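Putative Glycosidase (Bacteroides thetaiotaomicron, PDB 3R67) is of unknown function but belongs to a glycosidase-like family whose members are built as five-bladed beta-propellers. Local coordinates at residues L93-M98 against Y336-C341; G61-L66 against V329-K334; F17-G22 against I307-F312; P101-A106 against Y132-T137. One frame throughout, in Å; residues are numbered along the deposited sequence. Where two conformers were deposited one is given.

Overall arrangement
Read from the N terminus, residues 17-22 open the widest loop, closed by interaction 3 when the chain returns at 307-312. Residues 61-66 and 93-98, from the first propeller blade, wait for the last blade: 329-334 closes interaction 2 and 336-341 closes interaction 1. These three loops cross, since their first segments and their second segments follow in the same order. Interaction 4, between 101-106 and 132-137, is nested inside all three and links the first blade to the next. Interactions 1 and 2 touch and join the first blade to the last, the ring-closing seam of the fold, while interaction 3, about 27 Å from interaction 4 between centres, ties the N-terminal arm to the turn before helix 311-314.

Interaction 1: residues L93-M98 against Y336-C341; sequences LHFNRM and YLYYGC
Phe-95 and Tyr-338 approach from opposite directions and meet ring against ring, Phe-95 CZ lying 3.6 Å from Tyr-338 CE1. The rings meet obliquely, in neither a stack nor an edge-to-face pair, planes 85° and centroids 5.8 Å apart. The phenol oxygen lies in the plane of the Phe-95 ring at its edge, with Tyr-338 OH 3.7 Å from Phe-95 CZ. A second, apolar touch follows beside it: one branch of Leu-93, the methyl CD2, reaches the edge of the Tyr-336 ring close to its plane, 3.7 Å from Tyr-336 CE2. The leucine gets there by its outer torsion, for with CD1 extended (chi2 176°) it is CD2 that turns to the tyrosine.

Further out, Val-63 and Val-65 of strand 62-70 touch both Phe-95 and Tyr-338, and Ile-26 does the same from a loop. Asp-91 holds the backbone N of Leu-93 and of His-94 through its OD1. The contact belongs to the seam where the first and last blades of the propeller pack face to face. Its chemistry is that of a buried apolar interface in which the hydroxyl beside Phe-95, Tyr-338 OH, is hydrogen-bonded to Gly-92 O, allowing a phenol to be buried among hydrocarbon.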
loop_
_atom_site.group_PDB
_atom_site.type_symbol
_atom_site.label_atom_id
_atom_site.label_comp_id
_atom_site.label_asym_id
_atom_site.label_seq_id
_atom_site.Cartn_x
_atom_site.Cartn_y
_atom_site.Cartn_z
ATOM N N LEU A 93 -11.320 9.037 11.492
ATOM C CA LEU A 93 -12.062 9.829 10.506
ATOM C C LEU A 93 -11.531 11.254 10.393
ATOM O O LEU A 93 -11.371 11.745 9.270
ATOM C CB LEU A 93 -13.556 9.886 10.874
ATOM C CG LEU A 93 -14.340 8.584 11.057
ATOM C CD1 LEU A 93 -15.764 8.879 11.501
ATOM C CD2 LEU A 93 -14.352 7.755 9.799
ATOM N N HIS A 94 -11.294 11.935 11.537
ATOM C CA HIS A 94 -10.773 13.298 11.522
ATOM C C HIS A 94 -9.287 13.285 11.871
ATOM O O HIS A 94 -8.888 12.785 12.915
ATOM C CB HIS A 94 -11.542 14.237 12.457
ATOM C CG HIS A 94 -10.973 15.626 12.417
ATOM N ND1 HIS A 94 -11.263 16.502 11.374
ATOM C CD2 HIS A 94 -10.100 16.224 13.257
ATOM C CE1 HIS A 94 -10.567 17.600 11.629
ATOM N NE2 HIS A 94 -9.855 17.480 12.749
ATOM N N PHE A 95 -8.483 13.847 10.987
ATOM C CA PHE A 95 -7.037 13.813 11.098
ATOM C C PHE A 95 -6.396 15.165 11.239
ATOM O O PHE A 95 -6.859 16.147 10.656
ATOM C CB PHE A 95 -6.466 13.159 9.819
ATOM C CG PHE A 95 -6.615 11.657 9.814
ATOM C CD1 PHE A 95 -7.824 11.059 9.450
ATOM C CD2 PHE A 95 -5.556 10.840 10.191
ATOM C CE1 PHE A 95 -7.971 9.668 9.494
ATOM C CE2 PHE A 95 -5.705 9.452 10.226
ATOM C CZ PHE A 95 -6.909 8.873 9.874
ATOM N N ASN A 96 -5.297 15.194 12.019
ATOM C CA ASN A 96 -4.372 16.319 12.172
ATOM C C ASN A 96 -3.094 15.933 11.470
ATOM O O ASN A 96 -2.877 14.744 11.239
ATOM C CB ASN A 96 -4.147 16.730 13.612
ATOM C CG ASN A 96 -5.316 17.473 14.192
ATOM O OD1 ASN A 96 -5.692 18.558 13.723
ATOM N ND2 ASN A 96 -5.877 16.938 15.257
ATOM N N ARG A 97 -2.278 16.903 11.071
ATOM C CA ARG A 97 -1.089 16.605 10.275
ATOM C C ARG A 97 0.148 17.341 10.748
ATOM O O ARG A 97 0.085 18.500 11.166
ATOM C CB ARG A 97 -1.348 17.006 8.809
ATOM C CG ARG A 97 -2.375 16.136 8.077
ATOM C CD ARG A 97 -3.077 16.875 6.942
ATOM N NE ARG A 97 -2.179 17.235 5.848
ATOM C CZ ARG A 97 -2.576 17.855 4.745
ATOM N NH1 ARG A 97 -3.840 18.226 4.604
ATOM N NH2 ARG A 97 -1.707 18.126 3.783
HETATM N N MSE A 98 1.295 16.668 10.616
HETATM C CA MSE A 98 2.596 17.289 10.824
HETATM C C MSE A 98 2.888 18.156 9.608
HETATM O O MSE A 98 2.387 17.862 8.512
HETATM C CB MSE A 98 3.687 16.249 11.087
HETATM C CG MSE A 98 3.573 15.651 12.495
HETATM SE SE MSE A 98 4.942 14.330 12.894
HETATM C CE MSE A 98 6.553 15.431 12.597
ATOM N N TYR A 336 -11.052 0.326 9.129
ATOM C CA TYR A 336 -10.851 1.577 8.393
ATOM C C TYR A 336 -9.878 1.330 7.263
ATOM O O TYR A 336 -8.752 0.906 7.502
ATOM C CB TYR A 336 -10.354 2.695 9.341
ATOM C CG TYR A 336 -11.384 3.069 10.381
ATOM C CD1 TYR A 336 -11.570 2.290 11.520
ATOM C CD2 TYR A 336 -12.187 4.192 10.222
ATOM C CE1 TYR A 336 -12.529 2.616 12.468
ATOM C CE2 TYR A 336 -13.135 4.540 11.179
ATOM C CZ TYR A 336 -13.311 3.741 12.298
ATOM O OH TYR A 336 -14.263 4.051 13.237
ATOM N N LEU A 337 -10.341 1.548 6.032
ATOM C CA LEU A 337 -9.581 1.327 4.797
ATOM C C LEU A 337 -9.166 2.678 4.222
ATOM O O LEU A 337 -10.031 3.500 3.899
ATOM C CB LEU A 337 -10.451 0.513 3.802
ATOM C CG LEU A 337 -9.792 0.041 2.491
ATOM C CD1 LEU A 337 -8.671 -0.959 2.760
ATOM C CD2 LEU A 337 -10.806 -0.621 1.593
ATOM N N TYR A 338 -7.848 2.912 4.122
ATOM C CA TYR A 338 -7.296 4.176 3.634
ATOM C C TYR A 338 -6.779 3.987 2.223
ATOM O O TYR A 338 -6.167 2.960 1.912
ATOM C CB TYR A 338 -6.200 4.701 4.577
ATOM C CG TYR A 338 -6.771 4.959 5.952
ATOM C CD1 TYR A 338 -7.385 6.167 6.256
ATOM C CD2 TYR A 338 -6.808 3.953 6.910
ATOM C CE1 TYR A 338 -7.948 6.395 7.510
ATOM C CE2 TYR A 338 -7.346 4.173 8.173
ATOM C CZ TYR A 338 -7.943 5.383 8.460
ATOM O OH TYR A 338 -8.532 5.568 9.686
ATOM N N TYR A 339 -7.106 4.948 1.346
ATOM C CA TYR A 339 -6.776 4.782 -0.059
ATOM C C TYR A 339 -6.498 6.109 -0.759
ATOM O O TYR A 339 -6.926 7.179 -0.315
ATOM C CB TYR A 339 -7.938 4.050 -0.786
ATOM C CG TYR A 339 -9.289 4.722 -0.709
ATOM C CD1 TYR A 339 -10.162 4.462 0.346
ATOM C CD2 TYR A 339 -9.738 5.548 -1.735
ATOM C CE1 TYR A 339 -11.435 5.035 0.396
ATOM C CE2 TYR A 339 -11.010 6.123 -1.700
ATOM C CZ TYR A 339 -11.854 5.863 -0.630
ATOM O OH TYR A 339 -13.115 6.402 -0.607
ATOM N N GLY A 340 -5.788 5.996 -1.874
ATOM C CA GLY A 340 -5.469 7.133 -2.722
ATOM C C GLY A 340 -6.603 7.358 -3.685
ATOM O O GLY A 340 -7.186 6.392 -4.182
ATOM N N CYS A 341 -6.918 8.630 -3.947
ATOM C CA CYS A 341 -8.006 9.041 -4.840
ATOM C C CYS A 341 -7.424 9.692 -6.048
ATOM O O CYS A 341 -6.949 10.831 -5.936
ATOM C CB CYS A 341 -8.970 9.985 -4.121
ATOM S SG CYS A 341 -9.563 9.368 -2.540
#

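Interaction 2: residues G61-L66 against V329-K334; sequences GKVVVL and VFHNQK
The imidazole of His-331 is covered by Val-63 on one face, where the methyl CG2 sits almost over the ring centre, 3.7 Å from the centroid and 13° off the normal. This is a CH-pi contact. On the opposite face lies the side-chain amide carbon CG of Asn-332, offset toward the rim. At the edge, Gly-61 O comes near the ring plane, 3.6 Å from His-331 CE1, while the adjoining NE2 is hydrogen-bonded to Asp-90 O, which limits rotation of the ring.

His-331 ends the first strand of a beta hairpin in the last propeller blade. A type I' turn runs from His-331 to Lys-334, closed by a backbone pair: His-331 N to Lys-334 O at 2.9 Å, and Lys-334 N to His-331 O at 3.2 Å. The hairpin end packs against strand 62-70 of the first blade, and Ile-58 of the adjacent strand 50-59 touches Val-63, Val-329 and His-331 alike.

Val-63 divides its two methyls between the partners. With CG1 trans to its own nitrogen (chi1 179°), that branch is aimed at Val-329, leaving CG2 for the imidazole. Val-329 answers with CG2, whose distance to Val-63 CG1 is 3.9 Å.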
loop_
_atom_site.group_PDB
_atom_site.type_symbol
_atom_site.label_atom_id
_atom_site.label_comp_id
_atom_site.label_asym_id
_atom_site.label_seq_id
_atom_site.Cartn_x
_atom_site.Cartn_y
_atom_site.Cartn_z
ATOM N N GLY A 61 -2.799 4.367 20.736
ATOM C CA GLY A 61 -4.245 4.598 20.738
ATOM C C GLY A 61 -4.788 5.482 19.628
ATOM O O GLY A 61 -5.972 5.837 19.644
ATOM N N LYS A 62 -3.935 5.820 18.641
ATOM C CA LYS A 62 -4.327 6.668 17.518
ATOM C C LYS A 62 -4.123 5.962 16.183
ATOM O O LYS A 62 -3.285 5.066 16.065
ATOM C CB LYS A 62 -3.536 8.002 17.515
ATOM C CG LYS A 62 -3.821 8.880 18.727
ATOM C CD LYS A 62 -3.100 10.223 18.672
ATOM C CE LYS A 62 -3.418 11.065 19.883
ATOM N NZ LYS A 62 -2.746 12.376 19.832
ATOM N N VAL A 63 -4.927 6.355 15.193
ATOM C CA VAL A 63 -4.771 5.904 13.817
ATOM C C VAL A 63 -3.743 6.829 13.185
ATOM O O VAL A 63 -3.936 8.042 13.216
ATOM C CB VAL A 63 -6.096 5.844 13.004
ATOM C CG1 VAL A 63 -5.830 5.381 11.581
ATOM C CG2 VAL A 63 -7.141 4.950 13.682
ATOM N N VAL A 64 -2.646 6.282 12.651
ATOM C CA VAL A 64 -1.621 7.095 12.003
ATOM C C VAL A 64 -1.592 6.730 10.537
ATOM O O VAL A 64 -1.466 5.558 10.204
ATOM C CB VAL A 64 -0.223 6.960 12.658
ATOM C CG1 VAL A 64 0.839 7.722 11.862
ATOM C CG2 VAL A 64 -0.248 7.430 14.103
ATOM N N VAL A 65 -1.749 7.736 9.667
ATOM C CA VAL A 65 -1.732 7.581 8.222
ATOM C C VAL A 65 -0.429 8.221 7.719
ATOM O O VAL A 65 -0.151 9.391 8.014
ATOM C CB VAL A 65 -3.019 8.176 7.558
ATOM C CG1 VAL A 65 -2.838 8.423 6.057
ATOM C CG2 VAL A 65 -4.251 7.309 7.833
ATOM N N LEU A 66 0.385 7.434 7.014
ATOM C CA LEU A 66 1.635 7.925 6.410
ATOM C C LEU A 66 1.357 8.087 4.925
ATOM O O LEU A 66 1.265 7.091 4.206
ATOM C CB LEU A 66 2.854 7.004 6.703
ATOM C CG LEU A 66 3.189 6.736 8.184
ATOM C CD1 LEU A 66 4.358 5.775 8.292
ATOM C CD2 LEU A 66 3.511 8.033 8.951
ATOM N N VAL A 329 -6.841 -0.670 9.156
ATOM C CA VAL A 329 -6.663 -0.741 10.608
ATOM C C VAL A 329 -7.972 -1.169 11.263
ATOM O O VAL A 329 -9.051 -0.893 10.749
ATOM C CB VAL A 329 -6.127 0.591 11.252
ATOM C CG1 VAL A 329 -4.772 0.989 10.669
ATOM C CG2 VAL A 329 -7.119 1.753 11.138
ATOM N N PHE A 330 -7.856 -1.836 12.422
ATOM C CA PHE A 330 -8.986 -2.231 13.248
ATOM C C PHE A 330 -8.970 -1.329 14.461
ATOM O O PHE A 330 -8.021 -1.348 15.241
ATOM C CB PHE A 330 -8.931 -3.730 13.593
ATOM C CG PHE A 330 -10.125 -4.228 14.365
ATOM C CD1 PHE A 330 -11.393 -4.226 13.794
ATOM C CD2 PHE A 330 -9.973 -4.755 15.641
ATOM C CE1 PHE A 330 -12.495 -4.735 14.501
ATOM C CE2 PHE A 330 -11.063 -5.282 16.334
ATOM C CZ PHE A 330 -12.321 -5.253 15.772
ATOM N N HIS A 331 -9.961 -0.447 14.545
ATOM C CA HIS A 331 -9.997 0.599 15.566
ATOM C C HIS A 331 -11.409 0.794 16.064
ATOM O O HIS A 331 -12.330 0.980 15.273
ATOM C CB HIS A 331 -9.435 1.902 14.958
ATOM C CG HIS A 331 -9.269 3.018 15.930
ATOM N ND1 HIS A 331 -8.218 3.040 16.842
ATOM C CD2 HIS A 331 -9.973 4.162 16.050
ATOM C CE1 HIS A 331 -8.348 4.171 17.515
ATOM N NE2 HIS A 331 -9.396 4.876 17.085
ATOM N N ASN A 332 -11.580 0.712 17.379
ATOM C CA ASN A 332 -12.857 0.799 18.089
ATOM C C ASN A 332 -13.938 -0.092 17.393
ATOM O O ASN A 332 -15.032 0.379 17.077
ATOM C CB ASN A 332 -13.337 2.253 18.215
ATOM C CG ASN A 332 -12.397 3.204 18.906
ATOM O OD1 ASN A 332 -12.337 4.374 18.550
ATOM N ND2 ASN A 332 -11.625 2.752 19.874
ATOM N N GLN A 333 -13.591 -1.380 17.163
ATOM C CA GLN A 333 -14.422 -2.485 16.650
ATOM C C GLN A 333 -14.945 -2.259 15.207
ATOM O O GLN A 333 -15.939 -2.872 14.799
ATOM C CB GLN A 333 -15.620 -2.748 17.568
ATOM C CG GLN A 333 -15.268 -3.011 19.045
ATOM C CD GLN A 333 -13.933 -3.669 19.313
ATOM O OE1 GLN A 333 -13.673 -4.820 18.960
ATOM N NE2 GLN A 333 -13.016 -2.888 19.860
ATOM N N LYS A 334 -14.221 -1.479 14.412
ATOM C CA LYS A 334 -14.526 -1.263 12.996
ATOM C C LYS A 334 -13.237 -1.304 12.200
ATOM O O LYS A 334 -12.181 -1.045 12.763
ATOM C CB LYS A 334 -15.276 0.070 12.763
ATOM C CG LYS A 334 -16.667 0.122 13.361
ATOM C CD LYS A 334 -17.310 1.449 13.057
ATOM C CE LYS A 334 -18.691 1.564 13.646
ATOM N NZ LYS A 334 -19.287 2.898 13.371
#

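Interaction 3: residues F17-G22 against I307-F312; sequences FQRPEG and IPESDF
Arg-19 reaches across to the turn before helix 311-314, and its guanidinium is laid under Glu-309 CB, which stands over one face, 3.5 Å from Arg-19 NH2. The arginine chain runs straight from CG to NE and then bends at its last torsion (chi4 85°), which brings the edge of the flat group to Ile-307 O. The bond there, from Arg-19 NH2 to Ile-307 O at 2.8 Å, is weak: the N-H...O angle is only 122°.

Glu-309 has CG trans to the backbone N, and its extended chain carries the carboxylate alongside the guanidinium, the planes stacked 26° apart. The salt bridge is long, 3.8 Å between Arg-19 NH1 and Glu-309 OE1, with the oxygen well out of the guanidinium plane. A water in that plane accepts from Arg-19 NH1 at 2.8 Å and donates weakly to Ile-307 O and Glu-309 OE1.

Arg-19 NH2 also forms a salt bridge with Glu-313 OE1, which takes the N-H groups of Glu-309 and Ser-310 as well. Thus the N-terminal arm is joined to this helix start at the surface. The water and Glu-313 carry the polar grip, the carbonyl adds a weak bond, and Glu-309 probably contributes by charge and stacking.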
loop_
_atom_site.group_PDB
_atom_site.type_symbol
_atom_site.label_atom_id
_atom_site.label_comp_id
_atom_site.label_asym_id
_atom_site.label_seq_id
_atom_site.Cartn_x
_atom_site.Cartn_y
_atom_site.Cartn_z
ATOM N N PHE A 17 -17.583 -1.916 2.790
ATOM C CA PHE A 17 -16.820 -0.715 3.132
ATOM C C PHE A 17 -17.588 0.479 2.619
ATOM O O PHE A 17 -17.885 0.543 1.425
ATOM C CB PHE A 17 -15.376 -0.720 2.615
ATOM C CG PHE A 17 -14.410 -1.543 3.424
ATOM C CD1 PHE A 17 -13.841 -1.036 4.589
ATOM C CD2 PHE A 17 -14.027 -2.806 2.997
ATOM C CE1 PHE A 17 -12.952 -1.808 5.352
ATOM C CE2 PHE A 17 -13.106 -3.566 3.741
ATOM C CZ PHE A 17 -12.584 -3.063 4.918
ATOM N N GLN A 18 -17.956 1.402 3.521
ATOM C CA GLN A 18 -18.780 2.561 3.188
ATOM C C GLN A 18 -18.070 3.869 3.469
ATOM O O GLN A 18 -17.330 3.986 4.454
ATOM C CB GLN A 18 -20.086 2.519 4.005
ATOM C CG GLN A 18 -20.935 1.254 3.801
ATOM C CD GLN A 18 -21.447 1.074 2.389
ATOM O OE1 GLN A 18 -21.785 2.041 1.689
ATOM N NE2 GLN A 18 -21.580 -0.182 1.968
ATOM N N ARG A 19 -18.322 4.868 2.619
ATOM C CA ARG A 19 -17.759 6.212 2.764
ATOM C C ARG A 19 -18.454 6.940 3.921
ATOM O O ARG A 19 -19.668 7.140 3.863
ATOM C CB ARG A 19 -17.897 7.011 1.442
ATOM C CG ARG A 19 -16.990 6.531 0.332
ATOM C CD ARG A 19 -17.496 6.914 -1.046
ATOM N NE ARG A 19 -16.612 6.406 -2.105
ATOM C CZ ARG A 19 -16.673 5.188 -2.633
ATOM N NH1 ARG A 19 -17.552 4.302 -2.179
ATOM N NH2 ARG A 19 -15.829 4.833 -3.596
ATOM N N PRO A 20 -17.728 7.298 5.007
ATOM C CA PRO A 20 -18.369 8.057 6.096
ATOM C C PRO A 20 -18.719 9.461 5.619
ATOM O O PRO A 20 -17.929 10.062 4.870
ATOM C CB PRO A 20 -17.310 8.063 7.196
ATOM C CG PRO A 20 -16.024 7.926 6.476
ATOM C CD PRO A 20 -16.268 7.174 5.219
ATOM N N GLU A 21 -19.896 9.967 6.010
ATOM C CA GLU A 21 -20.438 11.249 5.543
ATOM C C GLU A 21 -19.606 12.431 6.034
ATOM O O GLU A 21 -19.208 12.472 7.211
ATOM C CB GLU A 21 -21.908 11.443 5.985
ATOM C CG GLU A 21 -22.877 10.393 5.461
ATOM C CD GLU A 21 -22.792 8.996 6.049
ATOM O OE1 GLU A 21 -22.236 8.841 7.162
ATOM O OE2 GLU A 21 -23.371 8.069 5.435
ATOM N N GLY A 22 -19.357 13.351 5.092
ATOM C CA GLY A 22 -18.619 14.593 5.260
ATOM C C GLY A 22 -17.196 14.472 5.747
ATOM O O GLY A 22 -16.655 15.451 6.238
ATOM N N ILE A 307 -15.055 0.860 -5.828
ATOM C CA ILE A 307 -14.832 1.495 -7.128
ATOM C C ILE A 307 -14.825 3.022 -6.984
ATOM O O ILE A 307 -15.481 3.533 -6.060
ATOM C CB ILE A 307 -15.915 1.052 -8.197
ATOM C CG1 ILE A 307 -17.323 1.620 -7.915
ATOM C CG2 ILE A 307 -15.960 -0.452 -8.425
ATOM C CD1 ILE A 307 -18.340 1.532 -9.147
ATOM N N PRO A 308 -14.183 3.777 -7.931
ATOM C CA PRO A 308 -14.234 5.246 -7.851
ATOM C C PRO A 308 -15.681 5.741 -7.972
ATOM O O PRO A 308 -16.400 5.347 -8.889
ATOM C CB PRO A 308 -13.355 5.687 -9.032
ATOM C CG PRO A 308 -12.448 4.529 -9.285
ATOM C CD PRO A 308 -13.360 3.352 -9.085
ATOM N N GLU A 309 -16.120 6.575 -7.018
ATOM C CA GLU A 309 -17.513 7.032 -6.953
ATOM C C GLU A 309 -17.610 8.551 -6.744
ATOM O O GLU A 309 -18.496 9.185 -7.300
ATOM C CB GLU A 309 -18.185 6.291 -5.789
ATOM C CG GLU A 309 -19.699 6.267 -5.769
ATOM C CD GLU A 309 -20.214 5.245 -4.771
ATOM O OE1 GLU A 309 -20.042 4.018 -4.995
ATOM O OE2 GLU A 309 -20.805 5.683 -3.760
ATOM N N SER A 310 -16.701 9.127 -5.952
ATOM C CA SER A 310 -16.661 10.564 -5.685
ATOM C C SER A 310 -15.865 11.291 -6.766
ATOM O O SER A 310 -15.091 10.656 -7.476
ATOM C CB SER A 310 -16.057 10.813 -4.317
ATOM O OG SER A 310 -16.841 10.138 -3.346
ATOM N N ASP A 311 -16.066 12.611 -6.918
ATOM C CA ASP A 311 -15.384 13.388 -7.949
ATOM C C ASP A 311 -13.870 13.292 -7.840
ATOM O O ASP A 311 -13.236 12.988 -8.857
ATOM C CB ASP A 311 -15.804 14.855 -7.905
ATOM C CG ASP A 311 -17.122 15.105 -8.613
ATOM O OD1 ASP A 311 -17.702 14.131 -9.168
ATOM O OD2 ASP A 311 -17.549 16.280 -8.674
ATOM N N PHE A 312 -13.305 13.462 -6.617
ATOM C CA PHE A 312 -11.860 13.376 -6.369
ATOM C C PHE A 312 -11.340 11.927 -6.597
ATOM O O PHE A 312 -10.144 11.752 -6.850
ATOM C CB PHE A 312 -11.493 13.871 -4.960
ATOM C CG PHE A 312 -12.310 13.286 -3.835
ATOM C CD1 PHE A 312 -13.517 13.866 -3.455
ATOM C CD2 PHE A 312 -11.858 12.174 -3.129
ATOM C CE1 PHE A 312 -14.263 13.331 -2.402
ATOM C CE2 PHE A 312 -12.627 11.620 -2.100
ATOM C CZ PHE A 312 -13.824 12.197 -1.752
HETATM O O HOH W 1 -17.646 2.023 -3.777
#

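Interaction 4: residues P101-A106 against Y132-T137; sequences PVFYPA and YVMLYT
Phe-103 points its CB at strand 132-139, and with CG trans to the backbone N (chi1 -164°) the ring is carried to Met-134 and Tyr-136, one over its face and the other at its edge. Past CG, the ring atom CD2 comes under the selenium of Met-134, here modelled as selenomethionine. The next atom, Phe-103 CE2, is 3.9 Å from Met-134 SE and 3.6 Å from Tyr-136 CE2. Selenium lies over the ring face, offset toward the rim, 4.0 Å from the Phe-103 centroid, which makes this a Met-aromatic contact.

These partners belong to the second blade of the propeller, whereas residues 101-106 leave the first blade and lead to helix 111-114; the loop, still bonded to Leu-84 of strand 82-89, sends Phe-103 into the blade next door. Trp-157 meets the same ring edge-to-face, and Lys-159 adds a cation-pi contact.

At the tip, CE2 stands over the centre of the Tyr-136 ring and Phe-103 CZ, beside it, is 3.4 Å from Tyr-136 CZ. The two rings form a T-shaped pair, Phe-103 giving the edge, their planes 80° and their centroids 4.7 Å apart. Beyond them, Tyr-136 OH is hydrogen-bonded to Glu-114 OE2.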
loop_
_atom_site.group_PDB
_atom_site.type_symbol
_atom_site.label_atom_id
_atom_site.label_comp_id
_atom_site.label_asym_id
_atom_site.label_seq_id
_atom_site.Cartn_x
_atom_site.Cartn_y
_atom_site.Cartn_z
ATOM N N PRO A 101 7.644 16.226 6.442
ATOM C CA PRO A 101 7.555 14.774 6.206
ATOM C C PRO A 101 8.366 14.010 7.250
ATOM O O PRO A 101 9.271 14.594 7.855
ATOM C CB PRO A 101 8.127 14.606 4.790
ATOM C CG PRO A 101 9.082 15.714 4.635
ATOM C CD PRO A 101 8.560 16.863 5.472
ATOM N N VAL A 102 8.057 12.722 7.464
ATOM C CA VAL A 102 8.778 11.903 8.455
ATOM C C VAL A 102 9.702 10.887 7.733
ATOM O O VAL A 102 10.587 10.309 8.373
ATOM C CB VAL A 102 7.815 11.181 9.450
ATOM C CG1 VAL A 102 7.130 12.193 10.369
ATOM C CG2 VAL A 102 6.792 10.296 8.723
ATOM N N PHE A 103 9.509 10.695 6.417
ATOM C CA PHE A 103 10.274 9.735 5.633
ATOM C C PHE A 103 10.485 10.298 4.237
ATOM O O PHE A 103 9.529 10.768 3.602
ATOM C CB PHE A 103 9.551 8.379 5.608
ATOM C CG PHE A 103 10.427 7.242 5.168
ATOM C CD1 PHE A 103 11.284 6.619 6.070
ATOM C CD2 PHE A 103 10.344 6.739 3.872
ATOM C CE1 PHE A 103 12.080 5.545 5.674
ATOM C CE2 PHE A 103 11.115 5.648 3.482
ATOM C CZ PHE A 103 11.988 5.067 4.382
ATOM N N TYR A 104 11.756 10.321 3.778
ATOM C CA TYR A 104 12.107 10.973 2.518
ATOM C C TYR A 104 13.481 10.599 2.030
ATOM O O TYR A 104 14.285 10.148 2.844
ATOM C CB TYR A 104 12.063 12.523 2.732
ATOM C CG TYR A 104 12.665 12.978 4.041
ATOM C CD1 TYR A 104 14.029 13.209 4.158
ATOM C CD2 TYR A 104 11.862 13.188 5.167
ATOM C CE1 TYR A 104 14.590 13.605 5.367
ATOM C CE2 TYR A 104 12.416 13.552 6.386
ATOM C CZ TYR A 104 13.781 13.768 6.477
ATOM O OH TYR A 104 14.335 14.138 7.669
ATOM N N PRO A 105 13.840 10.884 0.746
ATOM C CA PRO A 105 15.225 10.651 0.321
ATOM C C PRO A 105 16.166 11.606 1.062
ATOM O O PRO A 105 15.857 12.794 1.232
ATOM C CB PRO A 105 15.182 10.907 -1.197
ATOM C CG PRO A 105 14.066 11.798 -1.420
ATOM C CD PRO A 105 13.036 11.441 -0.364
ATOM N N ALA A 106 17.273 11.071 1.573
ATOM C CA ALA A 106 18.239 11.861 2.342
ATOM C C ALA A 106 19.667 11.482 1.950
ATOM O O ALA A 106 19.869 10.582 1.120
ATOM C CB ALA A 106 18.012 11.642 3.834
ATOM N N TYR A 132 7.435 -1.453 14.009
ATOM C CA TYR A 132 6.709 -1.116 12.781
ATOM C C TYR A 132 7.588 -1.432 11.582
ATOM O O TYR A 132 8.745 -1.015 11.529
ATOM C CB TYR A 132 6.242 0.358 12.756
ATOM C CG TYR A 132 5.203 0.645 13.810
ATOM C CD1 TYR A 132 3.846 0.451 13.552
ATOM C CD2 TYR A 132 5.573 1.075 15.082
ATOM C CE1 TYR A 132 2.886 0.665 14.545
ATOM C CE2 TYR A 132 4.623 1.276 16.083
ATOM C CZ TYR A 132 3.284 1.084 15.802
ATOM O OH TYR A 132 2.362 1.315 16.775
ATOM N N VAL A 133 7.042 -2.199 10.638
ATOM C CA VAL A 133 7.773 -2.609 9.460
ATOM C C VAL A 133 7.098 -1.960 8.249
ATOM O O VAL A 133 5.920 -2.213 7.955
ATOM C CB VAL A 133 7.862 -4.159 9.352
ATOM C CG1 VAL A 133 8.622 -4.593 8.090
ATOM C CG2 VAL A 133 8.517 -4.745 10.592
HETATM N N MSE A 134 7.849 -1.096 7.566
HETATM C CA MSE A 134 7.349 -0.414 6.387
HETATM C C MSE A 134 7.954 -0.979 5.128
HETATM O O MSE A 134 9.169 -1.137 5.056
HETATM C CB MSE A 134 7.658 1.086 6.460
HETATM C CG MSE A 134 7.201 1.866 5.195
HETATM SE SE MSE A 134 8.131 3.562 4.956
HETATM C CE MSE A 134 7.430 4.418 6.376
ATOM N N LEU A 135 7.099 -1.277 4.143
ATOM C CA LEU A 135 7.461 -1.741 2.806
ATOM C C LEU A 135 7.086 -0.661 1.836
ATOM O O LEU A 135 5.903 -0.298 1.777
ATOM C CB LEU A 135 6.777 -3.076 2.478
ATOM C CG LEU A 135 7.248 -4.273 3.282
ATOM C CD1 LEU A 135 6.211 -5.300 3.314
ATOM C CD2 LEU A 135 8.585 -4.807 2.790
ATOM N N TYR A 136 8.069 -0.086 1.138
ATOM C CA TYR A 136 7.800 1.014 0.222
ATOM C C TYR A 136 8.610 0.879 -1.057
ATOM O O TYR A 136 9.490 0.019 -1.160
ATOM C CB TYR A 136 8.153 2.337 0.945
ATOM C CG TYR A 136 9.634 2.524 1.226
ATOM C CD1 TYR A 136 10.237 1.926 2.333
ATOM C CD2 TYR A 136 10.419 3.349 0.420
ATOM C CE1 TYR A 136 11.599 2.076 2.586
ATOM C CE2 TYR A 136 11.782 3.528 0.677
ATOM C CZ TYR A 136 12.368 2.891 1.764
ATOM O OH TYR A 136 13.707 3.065 2.049
ATOM N N THR A 137 8.330 1.747 -2.022
ATOM C CA THR A 137 9.071 1.780 -3.283
ATOM C C THR A 137 10.120 2.865 -3.279
ATOM O O THR A 137 9.810 4.023 -2.992
ATOM C CB THR A 137 8.116 2.021 -4.464
ATOM O OG1 THR A 137 6.999 1.162 -4.384
ATOM C CG2 THR A 137 8.799 1.899 -5.816
#